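Local coordinates for protein putative NADPH:quinone oxidoreductase (Ralstonia eutropha, PDB 3IUP) that binds NADPH and probably uses it as the electron donor for reducing quinones, at residues I243-I257 / Q282-F296. Numbering follows the deposited sequence. Where two conformers were deposited one is given.
Sequences IAFDATGGGKLGGQI and QVYLYGGLDTSPTEF. With NDP (NADPH dihydro-nicotinamide-adenine-dinucleotide phosphate), chain C.
Phe245 lays its ring beside that of Tyr284, Phe245 CE2 3.8 Å from Tyr284 CD2, the planes 27° from parallel and offset until little of one ring covers the other; Trp309 meets both rings edge-to-face. The pair sits on neighbouring parallel strands, 243-246 and 282-285, joined through helix 253-266 as a beta-alpha-beta unit of the Rossmann-type nucleotide-binding domain. Backbone bonds from Ala244 N to Gln282 O, Tyr284 N to Ala244 O and Asp246 N to Tyr284 O hold the strands in register. On the sheet face of Ala244, Val283 CG2 packs 3.9 Å from Ala244 CB. At the end of its strand, Asp246 organises the Asx turn that follows: with CG anti to its backbone N (chi1 175°), its carboxylate faces the loop. Asp246 OD1 takes Thr248 N from above its plane and Thr248 OG1 on its syn lone pair, 2.6 Å away, and bonds Thr178 OG1 as well, while OD2 accepts Gly249 N. The two segments then pair again, Asp290 N donating to an in-plane lone pair of Thr248 O at 2.9 Å, and Thr294 OG1 reaches Gly249 O at 2.7 Å. Thr294, Glu295 and Phe296 form an antiparallel ladder with a strand of the second subunit. The loops line the NADPH site: Thr248 CG2 lies 3.5 Å from adenine C2A, Leu289 CD1 approaches ribose O4B, and the carboxamide N7N donates to Tyr286 O at 2.8 Å, N-H...O angle 165°.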
ATOM      1  N   ILE A 243      -1.603  -6.324 -11.238  1.00 13.51           N
ATOM      2  CA  ILE A 243      -1.083  -4.986 -10.937  1.00 13.14           C
ATOM      3  C   ILE A 243      -1.916  -3.930 -11.633  1.00 12.90           C
ATOM      4  O   ILE A 243      -2.353  -4.130 -12.781  1.00 14.23           O
ATOM      5  CB  ILE A 243       0.435  -4.870 -11.321  1.00 12.59           C
ATOM      6  CG1 ILE A 243       1.032  -3.534 -10.860  1.00 13.98           C
ATOM      7  CG2 ILE A 243       0.722  -5.088 -12.824  1.00 12.89           C
ATOM      8  CD1 ILE A 243       2.603  -3.497 -10.969  1.00 13.94           C
ATOM      9  N   ALA A 244      -2.194  -2.846 -10.925  1.00 12.68           N
ATOM     10  CA  ALA A 244      -2.960  -1.741 -11.457  1.00 11.54           C
ATOM     11  C   ALA A 244      -2.207  -0.462 -11.252  1.00 12.53           C
ATOM     12  O   ALA A 244      -1.592  -0.250 -10.175  1.00 14.02           O
ATOM     13  CB  ALA A 244      -4.372  -1.618 -10.738  1.00 12.57           C
ATOM     14  N   PHE A 245      -2.371   0.440 -12.213  1.00 13.09           N
ATOM     15  CA  PHE A 245      -1.956   1.820 -12.063  1.00 12.92           C
ATOM     16  C   PHE A 245      -3.168   2.712 -12.074  1.00 13.82           C
ATOM     17  O   PHE A 245      -3.906   2.758 -13.086  1.00 13.99           O
ATOM     18  CB  PHE A 245      -0.990   2.194 -13.155  1.00 12.75           C
ATOM     19  CG  PHE A 245       0.319   1.498 -13.028  1.00 16.64           C
ATOM     20  CD1 PHE A 245       0.476   0.241 -13.510  1.00 16.76           C
ATOM     21  CD2 PHE A 245       1.383   2.133 -12.369  1.00 20.12           C
ATOM     22  CE1 PHE A 245       1.719  -0.426 -13.333  1.00 21.78           C
ATOM     23  CE2 PHE A 245       2.559   1.501 -12.191  1.00 20.47           C
ATOM     24  CZ  PHE A 245       2.737   0.244 -12.665  1.00 17.10           C
ATOM     25  N   ASP A 246      -3.398   3.360 -10.940  1.00 13.66           N
ATOM     26  CA  ASP A 246      -4.555   4.203 -10.731  1.00 15.67           C
ATOM     27  C   ASP A 246      -4.182   5.695 -10.740  1.00 15.69           C
ATOM     28  O   ASP A 246      -3.443   6.167  -9.884  1.00 16.76           O
ATOM     29  CB  ASP A 246      -5.222   3.839  -9.451  1.00 16.15           C
ATOM     30  CG  ASP A 246      -6.386   4.768  -9.111  1.00 19.10           C
ATOM     31  OD1 ASP A 246      -7.160   5.131 -10.030  1.00 18.98           O
ATOM     32  OD2 ASP A 246      -6.519   5.095  -7.931  1.00 19.07           O
ATOM     33  N   ALA A 247      -4.760   6.430 -11.679  1.00 15.85           N
ATOM     34  CA  ALA A 247      -4.510   7.853 -11.810  1.00 16.23           C
ATOM     35  C   ALA A 247      -5.406   8.662 -10.908  1.00 16.57           C
ATOM     36  O   ALA A 247      -5.155   9.861 -10.701  1.00 16.86           O
ATOM     37  CB  ALA A 247      -4.725   8.300 -13.283  1.00 17.91           C
ATOM     38  N   THR A 248      -6.454   8.026 -10.367  1.00 15.83           N
ATOM     39  CA  THR A 248      -7.439   8.754  -9.585  1.00 17.59           C
ATOM     40  C   THR A 248      -6.974   9.032  -8.166  1.00 17.61           C
ATOM     41  O   THR A 248      -7.014  10.179  -7.693  1.00 17.49           O
ATOM     42  CB  THR A 248      -8.815   8.097  -9.646  1.00 17.60           C
ATOM     43  OG1 THR A 248      -8.832   6.836  -8.970  1.00 18.89           O
ATOM     44  CG2 THR A 248      -9.227   7.941 -11.141  1.00 17.56           C
ATOM     45  N   GLY A 249      -6.473   7.987  -7.519  1.00 18.22           N
ATOM     46  CA  GLY A 249      -5.874   8.107  -6.200  1.00 16.70           C
ATOM     47  C   GLY A 249      -6.881   8.127  -5.071  1.00 18.24           C
ATOM     48  O   GLY A 249      -6.997   7.201  -4.240  1.00 17.54           O
ATOM     49  N   GLY A 250      -7.640   9.221  -5.001  1.00 18.18           N
ATOM     50  CA  GLY A 250      -8.789   9.246  -4.163  1.00 17.98           C
ATOM     51  C   GLY A 250      -9.920   8.335  -4.525  1.00 18.42           C
ATOM     52  O   GLY A 250      -9.892   7.611  -5.528  1.00 18.92           O
ATOM     53  N   GLY A 251     -10.944   8.359  -3.690  1.00 18.30           N
ATOM     54  CA  GLY A 251     -12.104   7.572  -3.893  1.00 18.88           C
ATOM     55  C   GLY A 251     -11.908   6.070  -3.748  1.00 19.52           C
ATOM     56  O   GLY A 251     -11.062   5.604  -2.980  1.00 18.67           O
ATOM     57  N   LYS A 252     -12.703   5.326  -4.495  1.00 20.03           N
ATOM     58  CA  LYS A 252     -12.879   3.915  -4.227  1.00 19.50           C
ATOM     59  C   LYS A 252     -12.257   2.961  -5.227  1.00 17.93           C
ATOM     60  O   LYS A 252     -12.302   1.739  -4.993  1.00 16.91           O
ATOM     61  CB  LYS A 252     -14.375   3.619  -4.168  1.00 21.42           C
ATOM     62  CG  LYS A 252     -15.008   4.237  -2.946  1.00 24.37           C
ATOM     63  CD  LYS A 252     -16.492   3.855  -2.875  1.00 30.33           C
ATOM     64  CE  LYS A 252     -17.219   4.610  -1.779  1.00 34.22           C
ATOM     65  NZ  LYS A 252     -18.571   4.001  -1.542  1.00 39.59           N
ATOM     66  N   LEU A 253     -11.736   3.485  -6.327  1.00 19.19           N
ATOM     67  CA  LEU A 253     -11.364   2.660  -7.466  1.00 19.70           C
ATOM     68  C   LEU A 253     -10.226   1.676  -7.124  1.00 19.07           C
ATOM     69  O   LEU A 253     -10.261   0.516  -7.503  1.00 18.51           O
ATOM     70  CB  LEU A 253     -10.958   3.524  -8.646  1.00 22.14           C
ATOM     71  CG  LEU A 253     -11.009   2.986 -10.033  1.00 24.00           C
ATOM     72  CD1 LEU A 253     -12.242   2.122 -10.285  1.00 21.08           C
ATOM     73  CD2 LEU A 253     -10.932   4.225 -10.978  1.00 18.91           C
ATOM     74  N   GLY A 254      -9.266   2.141  -6.335  1.00 18.20           N
ATOM     75  CA  GLY A 254      -8.153   1.247  -5.969  1.00 17.99           C
ATOM     76  C   GLY A 254      -8.631   0.002  -5.248  1.00 17.38           C
ATOM     77  O   GLY A 254      -8.205  -1.139  -5.571  1.00 15.99           O
ATOM     78  N   GLY A 255      -9.492   0.175  -4.239  1.00 15.52           N
ATOM     79  CA  GLY A 255     -10.016  -0.948  -3.509  1.00 16.02           C
ATOM     80  C   GLY A 255     -10.949  -1.827  -4.328  1.00 16.14           C
ATOM     81  O   GLY A 255     -10.953  -3.062  -4.204  1.00 15.83           O
ATOM     82  N   GLN A 256     -11.754  -1.176  -5.175  1.00 14.82           N
ATOM     83  CA  GLN A 256     -12.575  -1.926  -6.108  1.00 14.38           C
ATOM     84  C   GLN A 256     -11.750  -2.875  -6.959  1.00 14.34           C
ATOM     85  O   GLN A 256     -12.137  -4.024  -7.127  1.00 14.47           O
ATOM     86  CB  GLN A 256     -13.386  -0.998  -6.955  1.00 15.04           C
ATOM     87  CG  GLN A 256     -14.523  -0.399  -6.151  1.00 18.04           C
ATOM     88  CD  GLN A 256     -15.231   0.723  -6.875  1.00 21.78           C
ATOM     89  OE1 GLN A 256     -14.658   1.394  -7.712  1.00 20.66           O
ATOM     90  NE2 GLN A 256     -16.461   0.989  -6.464  1.00 26.34           N
ATOM     91  N   ILE A 257     -10.637  -2.380  -7.512  1.00 14.04           N
ATOM     92  CA  ILE A 257      -9.756  -3.200  -8.329  1.00 14.18           C
ATOM     93  C   ILE A 257      -9.217  -4.389  -7.525  1.00 13.98           C
ATOM     94  O   ILE A 257      -9.239  -5.552  -7.983  1.00 13.67           O
ATOM     95  CB  ILE A 257      -8.600  -2.407  -8.912  1.00 13.41           C
ATOM     96  CG1 ILE A 257      -9.113  -1.349  -9.887  1.00 14.97           C
ATOM     97  CG2 ILE A 257      -7.584  -3.383  -9.597  1.00 14.68           C
ATOM     98  CD1 ILE A 257      -8.142  -0.272 -10.246  1.00 13.86           C
ATOM     99  N   GLN A 282      -1.255  -5.705  -6.554  1.00 12.29           N
ATOM    100  CA  GLN A 282      -0.613  -4.417  -6.305  1.00 12.66           C
ATOM    101  C   GLN A 282      -1.362  -3.274  -7.025  1.00 13.93           C
ATOM    102  O   GLN A 282      -1.611  -3.389  -8.216  1.00 13.67           O
ATOM    103  CB  GLN A 282       0.831  -4.449  -6.785  1.00 13.42           C
ATOM    104  CG  GLN A 282       1.641  -3.168  -6.537  1.00 14.03           C
ATOM    105  CD  GLN A 282       1.885  -2.874  -5.063  1.00 17.30           C
ATOM    106  OE1 GLN A 282       2.005  -3.768  -4.237  1.00 15.41           O
ATOM    107  NE2 GLN A 282       1.943  -1.584  -4.733  1.00 16.57           N
ATOM    108  N   VAL A 283      -1.651  -2.187  -6.319  1.00 14.29           N
ATOM    109  CA  VAL A 283      -2.206  -0.964  -6.949  1.00 14.40           C
ATOM    110  C   VAL A 283      -1.262   0.175  -6.695  1.00 13.86           C
ATOM    111  O   VAL A 283      -0.983   0.472  -5.524  1.00 15.22           O
ATOM    112  CB  VAL A 283      -3.591  -0.609  -6.437  1.00 14.69           C
ATOM    113  CG1 VAL A 283      -4.046   0.779  -7.070  1.00 17.56           C
ATOM    114  CG2 VAL A 283      -4.588  -1.717  -6.797  1.00 17.96           C
ATOM    115  N   TYR A 284      -0.734   0.792  -7.743  1.00 13.57           N
ATOM    116  CA  TYR A 284       0.055   2.011  -7.611  1.00 12.93           C
ATOM    117  C   TYR A 284      -0.840   3.218  -7.879  1.00 15.09           C
ATOM    118  O   TYR A 284      -1.477   3.299  -8.934  1.00 15.90           O
ATOM    119  CB  TYR A 284       1.218   1.965  -8.546  1.00 12.99           C
ATOM    120  CG  TYR A 284       2.320   1.064  -8.061  1.00 12.73           C
ATOM    121  CD1 TYR A 284       3.026   1.391  -6.933  1.00 16.58           C
ATOM    122  CD2 TYR A 284       2.670  -0.117  -8.760  1.00 15.65           C
ATOM    123  CE1 TYR A 284       4.065   0.591  -6.482  1.00 15.44           C
ATOM    124  CE2 TYR A 284       3.715  -0.922  -8.319  1.00 17.02           C
ATOM    125  CZ  TYR A 284       4.391  -0.562  -7.172  1.00 19.35           C
ATOM    126  OH  TYR A 284       5.427  -1.307  -6.660  1.00 19.03           O
ATOM    127  N   LEU A 285      -0.869   4.155  -6.931  1.00 14.95           N
ATOM    128  CA  LEU A 285      -1.595   5.400  -7.117  1.00 15.54           C
ATOM    129  C   LEU A 285      -0.551   6.340  -7.732  1.00 16.86           C
ATOM    130  O   LEU A 285       0.281   6.899  -7.022  1.00 17.73           O
ATOM    131  CB  LEU A 285      -2.141   5.920  -5.816  1.00 15.88           C
ATOM    132  CG  LEU A 285      -3.025   4.992  -5.001  1.00 16.80           C
ATOM    133  CD1 LEU A 285      -3.673   5.715  -3.781  1.00 17.02           C
ATOM    134  CD2 LEU A 285      -4.067   4.272  -5.841  1.00 18.87           C
ATOM    135  N   TYR A 286      -0.555   6.495  -9.045  1.00 16.42           N
ATOM    136  CA  TYR A 286       0.454   7.299  -9.741  1.00 17.43           C
ATOM    137  C   TYR A 286      -0.093   8.689 -10.103  1.00 18.67           C
ATOM    138  O   TYR A 286       0.624   9.531 -10.619  1.00 19.79           O
ATOM    139  CB  TYR A 286       1.022   6.558 -10.974  1.00 17.62           C
ATOM    140  CG  TYR A 286       0.165   6.690 -12.200  1.00 18.71           C
ATOM    141  CD1 TYR A 286      -1.030   5.999 -12.314  1.00 15.28           C
ATOM    142  CD2 TYR A 286       0.549   7.501 -13.240  1.00 22.35           C
ATOM    143  CE1 TYR A 286      -1.805   6.101 -13.446  1.00 15.43           C
ATOM    144  CE2 TYR A 286      -0.228   7.639 -14.375  1.00 21.02           C
ATOM    145  CZ  TYR A 286      -1.420   6.965 -14.459  1.00 19.53           C
ATOM    146  OH  TYR A 286      -2.163   7.127 -15.604  1.00 18.92           O
ATOM    147  N   GLY A 287      -1.363   8.915  -9.838  1.00 18.33           N
ATOM    148  CA  GLY A 287      -1.952  10.239  -9.989  1.00 19.64           C
ATOM    149  C   GLY A 287      -2.893  10.523  -8.864  1.00 19.67           C
ATOM    150  O   GLY A 287      -3.207   9.666  -8.014  1.00 21.87           O
ATOM    151  N   GLY A 288      -3.356  11.750  -8.830  1.00 19.07           N
ATOM    152  CA  GLY A 288      -4.321  12.153  -7.850  1.00 19.59           C
ATOM    153  C   GLY A 288      -5.423  12.989  -8.430  1.00 20.89           C
ATOM    154  O   GLY A 288      -5.846  13.986  -7.804  1.00 21.43           O
ATOM    155  N   LEU A 289      -5.955  12.549  -9.572  1.00 20.27           N
ATOM    156  CA  LEU A 289      -7.006  13.282 -10.247  1.00 21.77           C
ATOM    157  C   LEU A 289      -8.191  13.480  -9.344  1.00 22.33           C
ATOM    158  O   LEU A 289      -8.788  14.560  -9.401  1.00 23.93           O
ATOM    159  CB  LEU A 289      -7.455  12.606 -11.539  1.00 20.69           C
ATOM    160  CG  LEU A 289      -6.309  12.517 -12.562  1.00 23.00           C
ATOM    161  CD1 LEU A 289      -6.654  11.464 -13.622  1.00 23.22           C
ATOM    162  CD2 LEU A 289      -5.962  13.851 -13.179  1.00 22.70           C
ATOM    163  N   ASP A 290      -8.507  12.480  -8.506  1.00 21.43           N
ATOM    164  CA  ASP A 290      -9.598  12.508  -7.550  1.00 21.27           C
ATOM    165  C   ASP A 290      -9.034  12.926  -6.208  1.00 22.74           C
ATOM    166  O   ASP A 290      -8.296  12.162  -5.560  1.00 22.97           O
ATOM    167  CB  ASP A 290     -10.281  11.145  -7.487  1.00 21.37           C
ATOM    168  CG  ASP A 290     -11.438  11.064  -6.504  1.00 22.47           C
ATOM    169  OD1 ASP A 290     -11.577  11.903  -5.597  1.00 24.92           O
ATOM    170  OD2 ASP A 290     -12.189  10.081  -6.593  1.00 24.65           O
ATOM    171  N   THR A 291      -9.363  14.143  -5.776  1.00 22.12           N
ATOM    172  CA  THR A 291      -8.751  14.685  -4.580  1.00 22.15           C
ATOM    173  C   THR A 291      -9.459  14.296  -3.274  1.00 21.82           C
ATOM    174  O   THR A 291      -9.049  14.732  -2.198  1.00 23.85           O
ATOM    175  CB  THR A 291      -8.640  16.238  -4.679  1.00 22.88           C
ATOM    176  OG1 THR A 291      -9.951  16.754  -4.784  1.00 24.76           O
ATOM    177  CG2 THR A 291      -7.738  16.674  -5.881  1.00 22.71           C
ATOM    178  N   SER A 292     -10.501  13.504  -3.330  1.00 20.25           N
ATOM    179  CA  SER A 292     -11.163  13.036  -2.108  1.00 21.88           C
ATOM    180  C   SER A 292     -10.306  11.962  -1.365  1.00 21.28           C
ATOM    181  O   SER A 292      -9.359  11.457  -1.949  1.00 19.82           O
ATOM    182  CB  SER A 292     -12.519  12.412  -2.407  1.00 22.55           C
ATOM    183  OG  SER A 292     -12.446  11.153  -3.053  1.00 26.30           O
ATOM    184  N   PRO A 293     -10.650  11.689  -0.095  1.00 21.61           N
ATOM    185  CA  PRO A 293      -9.978  10.580   0.625  1.00 20.91           C
ATOM    186  C   PRO A 293     -10.081   9.259  -0.131  1.00 19.38           C
ATOM    187  O   PRO A 293     -11.114   8.930  -0.771  1.00 19.50           O
ATOM    188  CB  PRO A 293     -10.771  10.436   1.907  1.00 20.45           C
ATOM    189  CG  PRO A 293     -11.506  11.800   2.093  1.00 22.32           C
ATOM    190  CD  PRO A 293     -11.796  12.218   0.661  1.00 22.12           C
ATOM    191  N   THR A 294      -9.008   8.490  -0.016  1.00 18.10           N
ATOM    192  CA  THR A 294      -8.977   7.120  -0.490  1.00 16.41           C
ATOM    193  C   THR A 294      -9.755   6.295   0.520  1.00 16.89           C
ATOM    194  O   THR A 294      -9.558   6.441   1.744  1.00 17.15           O
ATOM    195  CB  THR A 294      -7.512   6.609  -0.608  1.00 15.07           C
ATOM    196  OG1 THR A 294      -6.769   7.395  -1.551  1.00 15.27           O
ATOM    197  CG2 THR A 294      -7.496   5.107  -1.011  1.00 16.78           C
ATOM    198  N   GLU A 295     -10.647   5.440   0.038  1.00 16.32           N
ATOM    199  CA  GLU A 295     -11.491   4.616   0.879  0.60 18.08           C
ATOM    200  C   GLU A 295     -11.673   3.218   0.317  1.00 17.68           C
ATOM    201  O   GLU A 295     -12.013   3.050  -0.835  1.00 18.46           O
ATOM    202  CB  GLU A 295     -12.897   5.255   1.022  0.60 19.09           C
ATOM    203  CG  GLU A 295     -13.770   4.580   2.092  0.60 22.55           C
ATOM    204  CD  GLU A 295     -15.257   5.015   2.084  0.60 28.16           C
ATOM    205  OE1 GLU A 295     -15.692   5.722   1.147  0.60 30.55           O
ATOM    206  OE2 GLU A 295     -15.984   4.594   3.008  0.60 29.76           O
ATOM    207  N   PHE A 296     -11.498   2.196   1.142  1.00 16.30           N
ATOM    208  CA  PHE A 296     -11.768   0.838   0.700  1.00 16.33           C
ATOM    209  C   PHE A 296     -12.074  -0.114   1.841  1.00 16.80           C
ATOM    210  O   PHE A 296     -11.565   0.087   2.936  1.00 16.51           O
ATOM    211  CB  PHE A 296     -10.616   0.286  -0.136  1.00 16.51           C
ATOM    212  CG  PHE A 296      -9.255   0.348   0.532  1.00 17.40           C
ATOM    213  CD1 PHE A 296      -8.790  -0.717   1.280  1.00 19.89           C
ATOM    214  CD2 PHE A 296      -8.424   1.446   0.361  1.00 18.02           C
ATOM    215  CE1 PHE A 296      -7.504  -0.672   1.858  1.00 21.00           C
ATOM    216  CE2 PHE A 296      -7.137   1.486   0.899  1.00 20.03           C
ATOM    217  CZ  PHE A 296      -6.695   0.425   1.672  1.00 20.15           C
TER
HETATM  218  PA  NDP C 401      -4.890  13.822 -19.670  0.80 19.46           P
HETATM  219  O1A NDP C 401      -4.596  13.507 -21.053  0.80 17.83           O
HETATM  220  O2A NDP C 401      -5.125  15.231 -19.284  0.80 20.74           O
HETATM  221  O5B NDP C 401      -6.238  12.927 -19.321  0.80 17.61           O
HETATM  222  C5B NDP C 401      -6.701  12.975 -17.968  0.80 18.49           C
HETATM  223  C4B NDP C 401      -7.790  11.959 -17.803  0.80 16.98           C
HETATM  224  O4B NDP C 401      -8.168  12.030 -16.459  0.80 20.34           O
HETATM  225  C3B NDP C 401      -9.025  12.249 -18.673  0.80 18.15           C
HETATM  226  O3B NDP C 401      -9.521  11.133 -19.381  0.80 18.71           O
HETATM  227  C2B NDP C 401     -10.093  12.672 -17.640  0.80 18.25           C
HETATM  228  O2B NDP C 401     -11.420  12.260 -17.966  0.80 17.45           O
HETATM  229  C1B NDP C 401      -9.597  11.946 -16.398  0.80 18.81           C
HETATM  230  N9A NDP C 401     -10.016  12.583 -15.142  0.80 18.89           N
HETATM  231  C8A NDP C 401      -9.847  13.917 -14.834  0.80 20.10           C
HETATM  232  N7A NDP C 401     -10.269  14.125 -13.575  0.80 16.64           N
HETATM  233  C5A NDP C 401     -10.703  12.923 -13.049  0.80 21.48           C
HETATM  234  C6A NDP C 401     -11.246  12.524 -11.811  0.80 21.56           C
HETATM  235  N6A NDP C 401     -11.540  13.383 -10.819  0.80 20.30           N
HETATM  236  N1A NDP C 401     -11.571  11.198 -11.618  0.80 19.83           N
HETATM  237  C2A NDP C 401     -11.411  10.274 -12.603  0.80 19.86           C
HETATM  238  N3A NDP C 401     -10.878  10.666 -13.810  0.80 22.52           N
HETATM  239  C4A NDP C 401     -10.533  11.956 -14.032  0.80 21.16           C
HETATM  240  O3  NDP C 401      -3.789  13.305 -18.604  0.80 20.99           O
HETATM  241  PN  NDP C 401      -2.383  12.712 -18.931  0.80 20.11           P
HETATM  242  O1N NDP C 401      -2.409  11.603 -19.853  0.80 16.98           O
HETATM  243  O2N NDP C 401      -1.379  13.788 -19.233  0.80 16.24           O
HETATM  244  O5D NDP C 401      -1.997  12.124 -17.460  0.80 19.48           O
HETATM  245  C5D NDP C 401      -2.666  10.947 -16.981  0.80 20.79           C
HETATM  246  C4D NDP C 401      -2.349  10.746 -15.503  0.80 21.31           C
HETATM  247  O4D NDP C 401      -1.009  10.215 -15.435  0.80 21.51           O
HETATM  248  C3D NDP C 401      -2.400  12.008 -14.617  0.80 21.77           C
HETATM  249  O3D NDP C 401      -2.936  11.721 -13.341  0.80 19.22           O
HETATM  250  C2D NDP C 401      -0.924  12.340 -14.474  0.80 22.47           C
HETATM  251  O2D NDP C 401      -0.578  13.129 -13.346  0.80 25.64           O
HETATM  252  C1D NDP C 401      -0.359  10.921 -14.379  0.80 21.89           C
HETATM  253  N1N NDP C 401       1.110  10.854 -14.555  0.80 19.96           N
HETATM  254  C2N NDP C 401       1.827  10.496 -13.461  0.80 20.71           C
HETATM  255  C3N NDP C 401       3.194  10.418 -13.499  0.80 19.78           C
HETATM  256  C7N NDP C 401       3.967   9.885 -12.309  0.80 20.14           C
HETATM  257  O7N NDP C 401       5.354   9.960 -12.393  0.80 19.94           O
HETATM  258  N7N NDP C 401       3.404   9.386 -11.200  0.80 17.59           N
HETATM  259  C4N NDP C 401       3.890  10.451 -14.804  0.80 17.42           C
HETATM  260  C5N NDP C 401       3.003  10.834 -15.963  0.80 21.10           C
HETATM  261  C6N NDP C 401       1.636  11.013 -15.790  0.80 21.29           C
HETATM  262  P2B NDP C 401     -12.679  13.315 -17.900  0.80 20.66           P
HETATM  263  O1X NDP C 401     -12.884  13.842 -19.327  0.80 20.30           O
HETATM  264  O2X NDP C 401     -12.434  14.465 -16.928  0.80 20.42           O
HETATM  265  O3X NDP C 401     -13.855  12.443 -17.432  0.80 19.10           O
HETATM  266  O   HOH W   1     -12.718   1.089  -2.554  1.00 19.64           O